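Local coordinates for 4-hydroxybutyrate CoA-transferase (PDB 3EH7), which probably transfers coenzyme A between acyl-CoA thioesters and carboxylic acids such as acetate or 4-hydroxybutyrate, as in the acetyl-CoA hydrolase/transferase family, at residues A18-A21 with V22-K26; S405-Q408 with R409-L413; A415-P419 with D420-E424. All coordinates share one frame; numbering follows the deposited sequence.

Contact 1 of 3, residues A18-A21 with V22-K26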
loop_
_atom_site.group_PDB
_atom_site.type_symbol
_atom_site.label_atom_id
_atom_site.label_comp_id
_atom_site.label_asym_id
_atom_site.label_seq_id
_atom_site.Cartn_x
_atom_site.Cartn_y
_atom_site.Cartn_z
ATOM N N ALA A 18 -3.162 -37.948 -19.026
ATOM C CA ALA A 18 -2.348 -36.763 -18.709
ATOM C C ALA A 18 -1.436 -36.368 -19.873
ATOM O O ALA A 18 -1.286 -35.185 -20.182
ATOM C CB ALA A 18 -1.494 -37.012 -17.447
ATOM N N GLU A 19 -0.829 -37.375 -20.496
ATOM C CA GLU A 19 0.075 -37.181 -21.626
ATOM C C GLU A 19 -0.654 -36.603 -22.854
ATOM O O GLU A 19 -0.149 -35.696 -23.517
ATOM C CB GLU A 19 0.744 -38.524 -21.976
ATOM C CG GLU A 19 1.379 -38.582 -23.366
ATOM C CD GLU A 19 2.364 -39.746 -23.549
ATOM O OE1 GLU A 19 2.091 -40.608 -24.405
ATOM O OE2 GLU A 19 3.413 -39.791 -22.848
ATOM N N GLU A 20 -1.823 -37.168 -23.165
ATOM C CA GLU A 20 -2.682 -36.671 -24.240
ATOM C C GLU A 20 -3.113 -35.205 -23.975
ATOM O O GLU A 20 -3.052 -34.368 -24.874
ATOM C CB GLU A 20 -3.902 -37.579 -24.363
ATOM C CG GLU A 20 -4.992 -37.144 -25.350
ATOM C CD GLU A 20 -4.488 -36.924 -26.773
ATOM O OE1 GLU A 20 -3.484 -37.582 -27.169
ATOM O OE2 GLU A 20 -5.115 -36.091 -27.486
ATOM N N ALA A 21 -3.519 -34.907 -22.746
ATOM C CA ALA A 21 -3.961 -33.550 -22.382
ATOM C C ALA A 21 -2.861 -32.505 -22.590
ATOM O O ALA A 21 -3.078 -31.541 -23.317
ATOM C CB ALA A 21 -4.512 -33.491 -20.915
ATOM N N VAL A 22 -1.682 -32.700 -21.995
ATOM C CA VAL A 22 -0.644 -31.656 -22.018
ATOM C C VAL A 22 -0.038 -31.469 -23.417
ATOM O O VAL A 22 0.575 -30.432 -23.709
ATOM C CB VAL A 22 0.507 -31.899 -20.969
ATOM C CG1 VAL A 22 -0.063 -32.047 -19.570
ATOM C CG2 VAL A 22 1.396 -33.114 -21.347
ATOM N N LYS A 23 -0.213 -32.482 -24.261
ATOM C CA LYS A 23 0.193 -32.465 -25.675
ATOM C C LYS A 23 -0.304 -31.209 -26.422
ATOM O O LYS A 23 0.347 -30.746 -27.362
ATOM C CB LYS A 23 -0.361 -33.719 -26.360
ATOM C CG LYS A 23 0.270 -34.092 -27.672
ATOM C CD LYS A 23 -0.422 -35.319 -28.288
ATOM C CE LYS A 23 -1.883 -35.023 -28.693
ATOM N NZ LYS A 23 -2.398 -35.956 -29.759
ATOM N N HIS A 24 -1.455 -30.683 -26.006
ATOM C CA HIS A 24 -2.102 -29.545 -26.670
ATOM C C HIS A 24 -1.608 -28.179 -26.216
ATOM O O HIS A 24 -2.106 -27.160 -26.685
ATOM C CB HIS A 24 -3.627 -29.654 -26.514
ATOM C CG HIS A 24 -4.173 -30.942 -27.040
ATOM N ND1 HIS A 24 -4.334 -31.183 -28.385
ATOM C CD2 HIS A 24 -4.540 -32.080 -26.408
ATOM C CE1 HIS A 24 -4.803 -32.406 -28.562
ATOM N NE2 HIS A 24 -4.938 -32.972 -27.376
ATOM N N ILE A 25 -0.633 -28.162 -25.313
ATOM C CA ILE A 25 0.068 -26.936 -24.982
ATOM C C ILE A 25 1.069 -26.677 -26.092
ATOM O O ILE A 25 1.665 -27.615 -26.601
ATOM C CB ILE A 25 0.846 -27.046 -23.675
ATOM C CG1 ILE A 25 -0.075 -27.446 -22.514
ATOM C CG2 ILE A 25 1.550 -25.707 -23.381
ATOM C CD1 ILE A 25 0.670 -27.694 -21.214
ATOM N N LYS A 26 1.269 -25.406 -26.447
ATOM C CA LYS A 26 2.130 -25.044 -27.578
ATOM C C LYS A 26 3.300 -24.228 -27.080
ATOM O O LYS A 26 3.206 -23.544 -26.038
ATOM C CB LYS A 26 1.331 -24.293 -28.658
ATOM C CG LYS A 26 0.189 -25.141 -29.247
ATOM C CD LYS A 26 -0.662 -24.461 -30.336
ATOM C CE LYS A 26 -1.402 -23.189 -29.856
ATOM N NZ LYS A 26 -2.540 -23.360 -28.882
#
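Glu20 holds both Lys23 and His24 through its carboxylate, one oxygen for each. Its CG lies anti to the backbone N (chi1 174°) and the chain then bends at chi2. This turns the carboxylate toward the C-terminal end of the short helix. Glu20 OE1 forms a salt bridge with Lys23 NZ at 3.2 Å, a weak hydrogen bond. The lysine chain reaches it by bending at chi3, and the two side chains cross at a slant. Glu20 OE2 accepts from His24 NE2 at 3.1 Å. The imidazole comes from above the carboxylate plane, and the two planes are turned 73° apart. The nearby lysine would tend to favour the charged carboxylate.

Backbone bonds hold the turn that carries these side chains. Val22 N bonds to Ala18 O at 3.1 Å and Lys23 N to Glu19 O at 3.3 Å. His24 N then bonds to Ala21 O, only three residues back. A type I turn from Val22 to Ile25 leads the chain out of the helix.

His24 also stacks on Tyr179. Val22 packs on Cys43 and Ala46 of helix 41-49, while Ala21 rests on Val181 of strand 179-183 and Ile156 of strand 154-160.

Contact 2 of 3, residues S405-Q408 with R409-L413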
loop_
_atom_site.group_PDB
_atom_site.type_symbol
_atom_site.label_atom_id
_atom_site.label_comp_id
_atom_site.label_asym_id
_atom_site.label_seq_id
_atom_site.Cartn_x
_atom_site.Cartn_y
_atom_site.Cartn_z
ATOM N N SER A 405 9.132 7.982 15.702
ATOM C CA SER A 405 10.141 8.635 14.870
ATOM C C SER A 405 11.181 7.619 14.446
ATOM O O SER A 405 11.197 6.493 14.961
ATOM C CB SER A 405 10.843 9.749 15.643
ATOM O OG SER A 405 11.626 9.200 16.692
ATOM N N LEU A 406 12.048 8.030 13.534
ATOM C CA LEU A 406 13.119 7.169 13.073
ATOM C C LEU A 406 14.036 6.764 14.234
ATOM O O LEU A 406 14.420 5.583 14.308
ATOM C CB LEU A 406 13.941 7.820 11.935
ATOM C CG LEU A 406 13.202 8.051 10.615
ATOM C CD1 LEU A 406 14.144 8.760 9.611
ATOM C CD2 LEU A 406 12.620 6.755 10.074
ATOM N N ARG A 407 14.363 7.711 15.127
ATOM C CA ARG A 407 15.178 7.418 16.307
ATOM C C ARG A 407 14.469 6.375 17.159
ATOM O O ARG A 407 15.041 5.343 17.486
ATOM C CB ARG A 407 15.435 8.693 17.136
ATOM C CG ARG A 407 16.531 8.566 18.199
ATOM C CD ARG A 407 16.332 9.556 19.367
ATOM N NE ARG A 407 15.528 8.963 20.437
ATOM C CZ ARG A 407 14.331 9.391 20.828
ATOM N NH1 ARG A 407 13.771 10.442 20.260
ATOM N NH2 ARG A 407 13.694 8.753 21.802
ATOM N N GLN A 408 13.209 6.657 17.500
ATOM C CA GLN A 408 12.399 5.775 18.324
ATOM C C GLN A 408 12.235 4.377 17.713
ATOM O O GLN A 408 12.275 3.365 18.416
ATOM C CB GLN A 408 11.032 6.397 18.577
ATOM C CG GLN A 408 11.086 7.650 19.527
ATOM C CD GLN A 408 9.771 8.405 19.535
ATOM O OE1 GLN A 408 8.963 8.299 18.588
ATOM N NE2 GLN A 408 9.525 9.152 20.612
ATOM N N ARG A 409 12.062 4.330 16.403
ATOM C CA ARG A 409 11.941 3.058 15.715
ATOM C C ARG A 409 13.217 2.236 15.813
ATOM O O ARG A 409 13.161 1.069 16.195
ATOM C CB ARG A 409 11.585 3.294 14.253
ATOM C CG ARG A 409 10.138 3.571 14.028
ATOM C CD ARG A 409 9.947 3.934 12.548
ATOM N NE ARG A 409 8.539 4.143 12.287
ATOM C CZ ARG A 409 7.802 3.499 11.390
ATOM N NH1 ARG A 409 8.333 2.630 10.547
ATOM N NH2 ARG A 409 6.508 3.780 11.304
ATOM N N ALA A 410 14.356 2.863 15.515
ATOM C CA ALA A 410 15.670 2.251 15.663
ATOM C C ALA A 410 15.874 1.665 17.071
ATOM O O ALA A 410 16.249 0.493 17.233
ATOM C CB ALA A 410 16.801 3.257 15.337
ATOM N N GLU A 411 15.636 2.494 18.079
ATOM C CA GLU A 411 15.761 2.062 19.472
ATOM C C GLU A 411 14.830 0.890 19.807
ATOM O O GLU A 411 15.264 -0.094 20.427
ATOM C CB GLU A 411 15.477 3.240 20.398
ATOM C CG GLU A 411 16.604 4.240 20.427
ATOM C CD GLU A 411 16.275 5.528 21.170
ATOM O OE1 GLU A 411 15.091 5.792 21.464
ATOM O OE2 GLU A 411 17.214 6.291 21.452
ATOM N N ALA A 412 13.575 0.991 19.374
ATOM C CA ALA A 412 12.582 -0.066 19.604
ATOM C C ALA A 412 12.978 -1.412 18.972
ATOM O O ALA A 412 12.763 -2.484 19.568
ATOM C CB ALA A 412 11.200 0.367 19.085
ATOM N N LEU A 413 13.535 -1.359 17.763
ATOM C CA LEU A 413 13.936 -2.585 17.051
ATOM C C LEU A 413 15.235 -3.167 17.656
ATOM O O LEU A 413 15.413 -4.382 17.732
ATOM C CB LEU A 413 14.110 -2.283 15.554
ATOM C CG LEU A 413 12.829 -1.945 14.783
ATOM C CD1 LEU A 413 13.142 -1.419 13.375
ATOM C CD2 LEU A 413 11.993 -3.206 14.718
HETATM O O HOH W 1 17.213 8.286 23.163
#
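Arg409 N bonds to Ser405 O at 2.7 Å, the first of four successive i to i+4 backbone bonds that carry the helix on through Ala410, Glu411 and Ala412. On one side of this turn Arg407 meets Glu411 in a salt bridge. Arg407 is modelled in two conformers, and the bridge belongs to the one described here, so it is tentative. In it the arginine swings its chain out past its own carbonyl (chi1 -166°), and a bend at chi3 brings the guanidinium across to the carboxylate one turn on. Arg407 NH2 donates to Glu411 OE1 at 3.3 Å, on the syn side but 22° out of the carboxylate plane. Arg407 NE makes weak bonds to both oxygens, the straighter one to Glu411 OE2. The two flat groups are turned 69° apart. A water donates to Glu411 OE2 at 2.6 Å and accepts weakly from Arg407 NE. In this conformer it links the two groups loosely.

Arg409 takes a different course. Its CB and CG pass close to Ser405 O, and the extended chain carries the guanidinium to backbone oxygens of Lys404, Met322 and Arg386. Ala410 packs on Leu429 of helix 419-433. Leu406 and Arg407 make backbone hydrogen bonds to the second subunit, and Arg407 also packs on Ala99 of that subunit.

The start of the helix is a capping box. Gln408 N donates to Ser405 OG at 3.1 Å, and Ser405 N donates to Gln408 OE1 at 2.9 Å. This reciprocal pair closes the N-terminus of helix 406-414.

Contact 3 of 3, residues A415-P419 with D420-E424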
loop_
_atom_site.group_PDB
_atom_site.type_symbol
_atom_site.label_atom_id
_atom_site.label_comp_id
_atom_site.label_asym_id
_atom_site.label_seq_id
_atom_site.Cartn_x
_atom_site.Cartn_y
_atom_site.Cartn_z
ATOM N N ALA A 415 16.165 -3.097 20.747
ATOM C CA ALA A 415 15.835 -3.783 21.995
ATOM C C ALA A 415 15.268 -5.179 21.770
ATOM O O ALA A 415 15.317 -5.991 22.674
ATOM C CB ALA A 415 14.871 -2.936 22.845
ATOM N N ILE A 416 14.767 -5.478 20.566
ATOM C CA ILE A 416 14.288 -6.828 20.256
ATOM C C ILE A 416 15.196 -7.592 19.273
ATOM O O ILE A 416 14.907 -8.713 18.890
ATOM C CB ILE A 416 12.796 -6.835 19.826
ATOM C CG1 ILE A 416 12.552 -6.120 18.497
ATOM C CG2 ILE A 416 11.954 -6.156 20.895
ATOM C CD1 ILE A 416 11.111 -6.295 17.966
ATOM N N ALA A 417 16.331 -6.992 18.949
ATOM C CA ALA A 417 17.349 -7.663 18.187
ATOM C C ALA A 417 18.113 -8.608 19.111
ATOM O O ALA A 417 18.093 -8.468 20.346
ATOM C CB ALA A 417 18.273 -6.629 17.516
ATOM N N HIS A 418 18.783 -9.579 18.530
ATOM C CA HIS A 418 19.689 -10.432 19.299
ATOM C C HIS A 418 20.766 -9.588 19.973
ATOM O O HIS A 418 21.314 -8.660 19.366
ATOM C CB HIS A 418 20.339 -11.463 18.405
ATOM C CG HIS A 418 20.920 -12.612 19.151
ATOM N ND1 HIS A 418 22.048 -12.495 19.932
ATOM C CD2 HIS A 418 20.510 -13.893 19.262
ATOM C CE1 HIS A 418 22.312 -13.661 20.490
ATOM N NE2 HIS A 418 21.389 -14.524 20.102
ATOM N N PRO A 419 21.072 -9.884 21.248
ATOM C CA PRO A 419 22.129 -9.177 21.974
ATOM C C PRO A 419 23.465 -9.102 21.221
ATOM O O PRO A 419 24.171 -8.119 21.326
ATOM C CB PRO A 419 22.280 -10.008 23.247
ATOM C CG PRO A 419 20.919 -10.603 23.463
ATOM C CD PRO A 419 20.285 -10.761 22.122
ATOM N N ASP A 420 23.801 -10.134 20.460
ATOM C CA ASP A 420 25.060 -10.148 19.701
ATOM C C ASP A 420 25.119 -9.117 18.558
ATOM O O ASP A 420 26.203 -8.812 18.051
ATOM C CB ASP A 420 25.309 -11.544 19.118
ATOM C CG ASP A 420 25.533 -12.597 20.190
ATOM O OD1 ASP A 420 25.670 -12.246 21.381
ATOM O OD2 ASP A 420 25.570 -13.791 19.838
ATOM N N PHE A 421 23.975 -8.563 18.175
ATOM C CA PHE A 421 23.932 -7.554 17.111
ATOM C C PHE A 421 23.605 -6.138 17.574
ATOM O O PHE A 421 23.700 -5.186 16.780
ATOM C CB PHE A 421 22.969 -8.012 16.036
ATOM C CG PHE A 421 23.462 -9.202 15.308
ATOM C CD1 PHE A 421 24.557 -9.089 14.463
ATOM C CD2 PHE A 421 22.911 -10.448 15.532
ATOM C CE1 PHE A 421 25.062 -10.205 13.802
ATOM C CE2 PHE A 421 23.419 -11.562 14.897
ATOM C CZ PHE A 421 24.482 -11.442 14.018
ATOM N N ARG A 422 23.281 -5.993 18.859
ATOM C CA ARG A 422 22.813 -4.717 19.374
ATOM C C ARG A 422 23.872 -3.626 19.363
ATOM O O ARG A 422 23.555 -2.463 19.165
ATOM C CB ARG A 422 22.257 -4.889 20.781
ATOM C CG ARG A 422 20.972 -5.739 20.815
ATOM C CD ARG A 422 20.279 -5.742 22.166
ATOM N NE ARG A 422 19.203 -6.722 22.171
ATOM C CZ ARG A 422 18.718 -7.327 23.247
ATOM N NH1 ARG A 422 19.179 -7.035 24.453
ATOM N NH2 ARG A 422 17.776 -8.245 23.122
ATOM N N GLU A 423 25.131 -4.007 19.581
ATOM C CA GLU A 423 26.204 -3.050 19.633
ATOM C C GLU A 423 26.436 -2.401 18.280
ATOM O O GLU A 423 26.533 -1.183 18.193
ATOM C CB GLU A 423 27.498 -3.712 20.115
ATOM C CG GLU A 423 28.529 -2.728 20.559
ATOM C CD GLU A 423 29.779 -3.394 21.141
ATOM O OE1 GLU A 423 29.646 -4.380 21.907
ATOM O OE2 GLU A 423 30.896 -2.916 20.842
ATOM N N GLU A 424 26.542 -3.219 17.241
ATOM C CA GLU A 424 26.737 -2.714 15.896
ATOM C C GLU A 424 25.500 -1.950 15.391
ATOM O O GLU A 424 25.630 -0.937 14.716
ATOM C CB GLU A 424 27.081 -3.855 14.944
ATOM C CG GLU A 424 27.142 -3.392 13.493
ATOM C CD GLU A 424 28.223 -4.057 12.647
ATOM O OE1 GLU A 424 28.713 -5.168 12.994
ATOM O OE2 GLU A 424 28.562 -3.443 11.607
HETATM O O HOH W 2 26.236 -6.732 20.008
#
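Asp420 and His418 meet at a helix N-cap, with the histidine ring as the capping group. Asp420 N donates to His418 ND1 at 3.0 Å. The bond is nearly straight, at 169°, and the donor lies in the plane of the imidazole. A His418 chi1 of -162° swings the ring to this position. The carboxylate of Asp420 lies alongside the ring and points the same way. Its OD2 comes 3.3 Å from His418 CE1, and the planes are 50° apart.

Phe421 follows. Its N bonds to His418 O at 2.9 Å. The ring presents its edge to the histidine, where Phe421 CD2 touches His418 CB at 4.0 Å. His418 also meets Tyr396 edge-to-face.

Arg422 folds back over the loop. Its N makes a weak bond to Pro419 O, while its chain runs extended from CG to NE beside the proline. Pro419 CD covers one face of the guanidinium, near its rim. Ala415 O lies over the opposite face, but its angle to Arg422 NH2 is too poor for a bond. Tyr396 adds a cation-pi contact to the same arginine. The loop is pinned at one carbonyl. Ala417 O lies in the guanidinium plane and accepts from both Arg422 NE and Arg422 NH2, each at 2.8 Å. NH2 meets this oxygen almost straight on to the carbonyl, while NE comes from above the carbonyl plane.

At Glu423 a water spans the first turn of helix 419-433. It accepts from Glu423 N at 3.0 Å and donates to Pro419 O at 2.8 Å.

Contact 1 comes first along the chain, in the N-terminal part of the acetyl-CoA hydrolase/transferase sequence. Contacts 2 and 3 follow near the C-terminus, in the C-terminal part. The centre of contact 1 is about 56 Å from that of contact 2 and about 55 Å from that of contact 3, on the opposite side of the chain's centre. Contact 1 lies beside the six-stranded parallel sheet. Contacts 2 and 3 have centres about 13 Å apart. They belong to the successive helices 406-414 and 419-433, which follow the last strand of the nine-stranded mixed sheet. The three contacts therefore mark two far ends of the subunit. Of the three, only contact 2 reaches the second subunit.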